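Local structure of Atp-dependent DNA ligase (Psychromonas sp., 4D05) at residues P227-F237 against F248-Y258. The protein seals breaks in the DNA backbone at the expense of ATP through an enzyme-adenylate intermediate, using a minimized DNA-binding surface. Numbering follows the deposited sequence.
With SO4 (sulfate ion), chain D.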
loop_
_atom_site.group_PDB
_atom_site.type_symbol
_atom_site.label_atom_id
_atom_site.label_comp_id
_atom_site.label_asym_id
_atom_site.label_seq_id
_atom_site.Cartn_x
_atom_site.Cartn_y
_atom_site.Cartn_z
ATOM N N PRO A 227 -3.288 -9.979 27.444
ATOM C CA PRO A 227 -4.469 -10.233 26.616
ATOM C C PRO A 227 -5.090 -11.568 27.011
ATOM O O PRO A 227 -4.349 -12.531 27.244
ATOM C CB PRO A 227 -3.903 -10.350 25.197
ATOM C CG PRO A 227 -2.542 -9.824 25.268
ATOM C CD PRO A 227 -2.056 -9.865 26.654
ATOM N N PRO A 228 -6.420 -11.638 27.056
ATOM C CA PRO A 228 -7.065 -12.906 27.407
ATOM C C PRO A 228 -6.698 -14.015 26.425
ATOM O O PRO A 228 -6.610 -13.782 25.204
ATOM C CB PRO A 228 -8.557 -12.587 27.286
ATOM C CG PRO A 228 -8.646 -11.099 27.460
ATOM C CD PRO A 228 -7.397 -10.567 26.804
ATOM N N ILE A 229 -6.548 -15.237 26.925
ATOM C CA ILE A 229 -6.374 -16.361 26.025
ATOM C C ILE A 229 -7.675 -16.484 25.257
ATOM O O ILE A 229 -8.762 -16.271 25.824
ATOM C CB ILE A 229 -6.034 -17.652 26.796
ATOM C CG1 ILE A 229 -4.642 -17.495 27.453
ATOM C CG2 ILE A 229 -6.072 -18.849 25.862
ATOM C CD1 ILE A 229 -4.298 -18.608 28.460
ATOM N N GLY A 230 -7.558 -16.705 23.948
ATOM C CA GLY A 230 -8.706 -16.812 23.073
ATOM C C GLY A 230 -8.960 -15.536 22.298
ATOM O O GLY A 230 -9.742 -15.563 21.324
ATOM N N SER A 231 -8.345 -14.422 22.717
ATOM C CA SER A 231 -8.603 -13.164 22.062
ATOM C C SER A 231 -7.945 -13.109 20.687
ATOM O O SER A 231 -6.933 -13.790 20.422
ATOM C CB SER A 231 -8.173 -11.987 22.924
ATOM O OG SER A 231 -6.779 -11.943 23.162
ATOM N N LEU A 232 -8.568 -12.327 19.807
ATOM C CA LEU A 232 -8.012 -12.042 18.500
ATOM C C LEU A 232 -7.207 -10.767 18.636
ATOM O O LEU A 232 -7.741 -9.754 19.064
ATOM C CB LEU A 232 -9.141 -11.855 17.474
ATOM C CG LEU A 232 -8.649 -11.680 16.029
ATOM C CD1 LEU A 232 -8.121 -13.002 15.492
ATOM C CD2 LEU A 232 -9.767 -11.088 15.126
ATOM N N ILE A 233 -5.918 -10.831 18.302
ATOM C CA ILE A 233 -5.025 -9.704 18.447
ATOM C C ILE A 233 -4.427 -9.382 17.101
ATOM O O ILE A 233 -4.441 -10.223 16.199
ATOM C CB ILE A 233 -3.919 -9.961 19.517
ATOM C CG1 ILE A 233 -2.984 -11.132 19.147
ATOM C CG2 ILE A 233 -4.607 -10.215 20.863
ATOM C CD1 ILE A 233 -1.845 -10.767 18.242
ATOM N N THR A 234 -3.901 -8.159 16.986
ATOM C CA THR A 234 -3.146 -7.760 15.818
ATOM C C THR A 234 -1.675 -7.753 16.188
ATOM O O THR A 234 -1.296 -7.252 17.257
ATOM C CB THR A 234 -3.544 -6.362 15.362
ATOM O OG1 THR A 234 -4.888 -6.401 14.867
ATOM C CG2 THR A 234 -2.621 -5.882 14.245
ATOM N N TYR A 235 -0.864 -8.327 15.303
ATOM C CA TYR A 235 0.578 -8.302 15.457
ATOM C C TYR A 235 1.183 -7.635 14.234
ATOM O O TYR A 235 0.539 -7.545 13.190
ATOM C CB TYR A 235 1.145 -9.696 15.663
ATOM C CG TYR A 235 0.958 -10.630 14.504
ATOM C CD1 TYR A 235 -0.215 -11.363 14.365
ATOM C CD2 TYR A 235 1.956 -10.800 13.569
ATOM C CE1 TYR A 235 -0.399 -12.235 13.287
ATOM C CE2 TYR A 235 1.795 -11.661 12.496
ATOM C CZ TYR A 235 0.610 -12.369 12.348
ATOM O OH TYR A 235 0.470 -13.245 11.277
ATOM N N ARG A 236 2.415 -7.178 14.408
ATOM C CA ARG A 236 3.145 -6.456 13.392
ATOM C C ARG A 236 4.369 -7.277 13.043
ATOM O O ARG A 236 4.916 -7.986 13.902
ATOM C CB ARG A 236 3.519 -5.087 13.967
ATOM C CG ARG A 236 4.313 -4.214 13.038
ATOM C CD ARG A 236 4.435 -2.835 13.601
ATOM N NE ARG A 236 3.129 -2.209 13.813
ATOM C CZ ARG A 236 2.977 -0.994 14.341
ATOM N NH1 ARG A 236 4.040 -0.262 14.709
ATOM N NH2 ARG A 236 1.767 -0.492 14.501
ATOM N N PHE A 237 4.773 -7.258 11.769
ATOM C CA PHE A 237 5.875 -8.095 11.327
ATOM C C PHE A 237 6.402 -7.591 9.992
ATOM O O PHE A 237 5.838 -6.690 9.406
ATOM C CB PHE A 237 5.400 -9.548 11.185
ATOM C CG PHE A 237 4.450 -9.766 10.038
ATOM C CD1 PHE A 237 3.129 -9.410 10.142
ATOM C CD2 PHE A 237 4.891 -10.336 8.838
ATOM C CE1 PHE A 237 2.248 -9.613 9.084
ATOM C CE2 PHE A 237 3.998 -10.549 7.774
ATOM C CZ PHE A 237 2.674 -10.189 7.914
ATOM N N PHE A 248 10.168 -10.843 12.944
ATOM C CA PHE A 248 10.229 -9.660 13.816
ATOM C C PHE A 248 8.840 -9.301 14.336
ATOM O O PHE A 248 8.469 -8.139 14.390
ATOM C CB PHE A 248 10.868 -8.478 13.066
ATOM C CG PHE A 248 12.168 -8.837 12.411
ATOM C CD1 PHE A 248 13.158 -9.498 13.132
ATOM C CD2 PHE A 248 12.407 -8.525 11.079
ATOM C CE1 PHE A 248 14.335 -9.853 12.519
ATOM C CE2 PHE A 248 13.592 -8.876 10.472
ATOM C CZ PHE A 248 14.551 -9.530 11.190
ATOM N N ALA A 249 8.076 -10.317 14.730
ATOM C CA ALA A 249 6.701 -10.127 15.153
ATOM C C ALA A 249 6.614 -9.465 16.539
ATOM O O ALA A 249 7.396 -9.776 17.446
ATOM C CB ALA A 249 6.014 -11.453 15.168
ATOM N N SER A 250 5.703 -8.517 16.666
ATOM C CA SER A 250 5.484 -7.824 17.915
ATOM C C SER A 250 3.980 -7.629 18.111
ATOM O O SER A 250 3.215 -7.594 17.164
ATOM C CB SER A 250 6.214 -6.476 17.925
ATOM O OG SER A 250 5.717 -5.659 16.889
ATOM N N PHE A 251 3.592 -7.454 19.355
ATOM C CA PHE A 251 2.204 -7.261 19.733
ATOM C C PHE A 251 1.773 -5.843 19.436
ATOM O O PHE A 251 2.487 -4.899 19.780
ATOM C CB PHE A 251 2.032 -7.548 21.228
ATOM C CG PHE A 251 0.622 -7.306 21.747
ATOM C CD1 PHE A 251 -0.390 -8.195 21.457
ATOM C CD2 PHE A 251 0.337 -6.225 22.545
ATOM C CE1 PHE A 251 -1.676 -7.972 21.925
ATOM C CE2 PHE A 251 -0.943 -6.006 23.025
ATOM C CZ PHE A 251 -1.938 -6.872 22.725
ATOM N N VAL A 252 0.612 -5.697 18.807
ATOM C CA VAL A 252 0.005 -4.382 18.611
ATOM C C VAL A 252 -1.119 -4.166 19.624
ATOM O O VAL A 252 -0.952 -3.389 20.554
ATOM C CB VAL A 252 -0.496 -4.174 17.190
ATOM C CG1 VAL A 252 -1.001 -2.751 17.001
ATOM C CG2 VAL A 252 0.640 -4.392 16.220
ATOM N N ARG A 253 -2.249 -4.853 19.453
ATOM C CA ARG A 253 -3.417 -4.598 20.297
ATOM C C ARG A 253 -4.462 -5.675 20.132
ATOM O O ARG A 253 -4.447 -6.444 19.156
ATOM C CB ARG A 253 -4.046 -3.237 19.973
ATOM C CG ARG A 253 -4.723 -3.205 18.617
ATOM C CD ARG A 253 -4.962 -1.770 18.198
ATOM N NE ARG A 253 -5.569 -1.591 16.883
ATOM C CZ ARG A 253 -6.881 -1.562 16.640
ATOM N NH1 ARG A 253 -7.768 -1.715 17.626
ATOM N NH2 ARG A 253 -7.309 -1.359 15.388
ATOM N N ILE A 254 -5.341 -5.757 21.127
ATOM C CA ILE A 254 -6.497 -6.639 21.078
ATOM C C ILE A 254 -7.572 -6.092 20.149
ATOM O O ILE A 254 -7.893 -4.902 20.191
ATOM C CB ILE A 254 -7.080 -6.769 22.494
ATOM C CG1 ILE A 254 -6.033 -7.401 23.426
ATOM C CG2 ILE A 254 -8.380 -7.557 22.477
ATOM C CD1 ILE A 254 -6.387 -7.323 24.900
ATOM N N ARG A 255 -8.155 -6.983 19.359
ATOM C CA ARG A 255 -9.280 -6.649 18.488
ATOM C C ARG A 255 -10.613 -7.170 18.990
ATOM O O ARG A 255 -11.610 -6.448 19.002
ATOM C CB ARG A 255 -9.046 -7.220 17.108
ATOM C CG ARG A 255 -7.726 -6.780 16.462
ATOM C CD ARG A 255 -7.556 -5.264 16.429
ATOM N NE ARG A 255 -8.468 -4.624 15.489
ATOM C CZ ARG A 255 -8.178 -4.364 14.218
ATOM N NH1 ARG A 255 -7.005 -4.722 13.695
ATOM N NH2 ARG A 255 -9.061 -3.733 13.456
ATOM N N VAL A 256 -10.641 -8.448 19.365
ATOM C CA VAL A 256 -11.872 -9.084 19.795
ATOM C C VAL A 256 -11.551 -10.034 20.948
ATOM O O VAL A 256 -10.595 -10.804 20.871
ATOM C CB VAL A 256 -12.517 -9.919 18.655
ATOM C CG1 VAL A 256 -13.796 -10.582 19.149
ATOM C CG2 VAL A 256 -12.808 -9.086 17.391
ATOM N N ILE A 257 -12.367 -10.007 21.982
ATOM C CA ILE A 257 -12.249 -11.034 23.044
ATOM C C ILE A 257 -13.195 -12.197 22.754
ATOM O O ILE A 257 -14.401 -12.029 22.529
ATOM C CB ILE A 257 -12.592 -10.442 24.355
ATOM C CG1 ILE A 257 -11.729 -9.233 24.574
ATOM C CG2 ILE A 257 -12.320 -11.419 25.524
ATOM C CD1 ILE A 257 -12.345 -8.305 25.498
ATOM N N TYR A 258 -12.663 -13.398 22.766
ATOM C CA TYR A 258 -13.529 -14.566 22.544
ATOM C C TYR A 258 -14.349 -15.257 23.661
ATOM O O TYR A 258 -14.341 -16.483 23.794
ATOM C CB TYR A 258 -13.182 -15.439 21.332
ATOM C CG TYR A 258 -13.500 -14.808 20.011
ATOM C CD1 TYR A 258 -14.817 -14.717 19.574
ATOM C CD2 TYR A 258 -12.486 -14.279 19.204
ATOM C CE1 TYR A 258 -15.116 -14.136 18.347
ATOM C CE2 TYR A 258 -12.777 -13.715 17.972
ATOM C CZ TYR A 258 -14.096 -13.637 17.555
ATOM O OH TYR A 258 -14.408 -13.054 16.342
HETATM S S SO4 D . -11.229 -1.879 15.744
HETATM O O1 SO4 D . -10.407 -0.709 15.372
HETATM O O2 SO4 D . -11.567 -2.652 14.528
HETATM O O3 SO4 D . -10.551 -2.828 16.675
HETATM O O4 SO4 D . -12.480 -1.430 16.383
HETATM O O HOH W 1 -10.602 -14.225 24.948
#
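Thr234 faces Val252 and Arg253 together, and Leu232 faces Arg255 and Val256, so two classic beta bulges interrupt the antiparallel pairing of strands 232-237 and 250-256 in the OB domain. At the first, Thr234 N donates almost straight to Arg253 O (2.8 Å); at the second, Leu232 O accepts from both Arg255 N (2.8 Å) and Val256 N. Leu232 CB packs on Val256 CB and at the edge of the Tyr258 ring (CE2), both at 4.1 Å. Val252, turned toward the neighbouring strand by its bulge, lays CG2 against Arg236 CB (3.7 Å) and CB near Thr234 CG2. Thr234 OG1 sits beside its own backbone N (chi1 -68°), where Arg255 NH1 reaches it at 2.9 Å within the guanidinium plane; Glu182 on strand 179-190 also bonds this hydroxyl. A valine here would probably leave both Arg255 NH1 and Glu182 without their shared hydroxyl partner. The Arg255 chain folds back (chi2 -54°, chi3 -70°), bringing NE and NH2 to a sulfate, probably from the crystallisation liquor, that Arg253 also binds. Arg253 NH2 lies 3.3 Å above the Arg255 guanidinium plane, over its centre. Two arginines face to face round one anion suggest a positively charged patch on this edge strand that could receive a DNA phosphate.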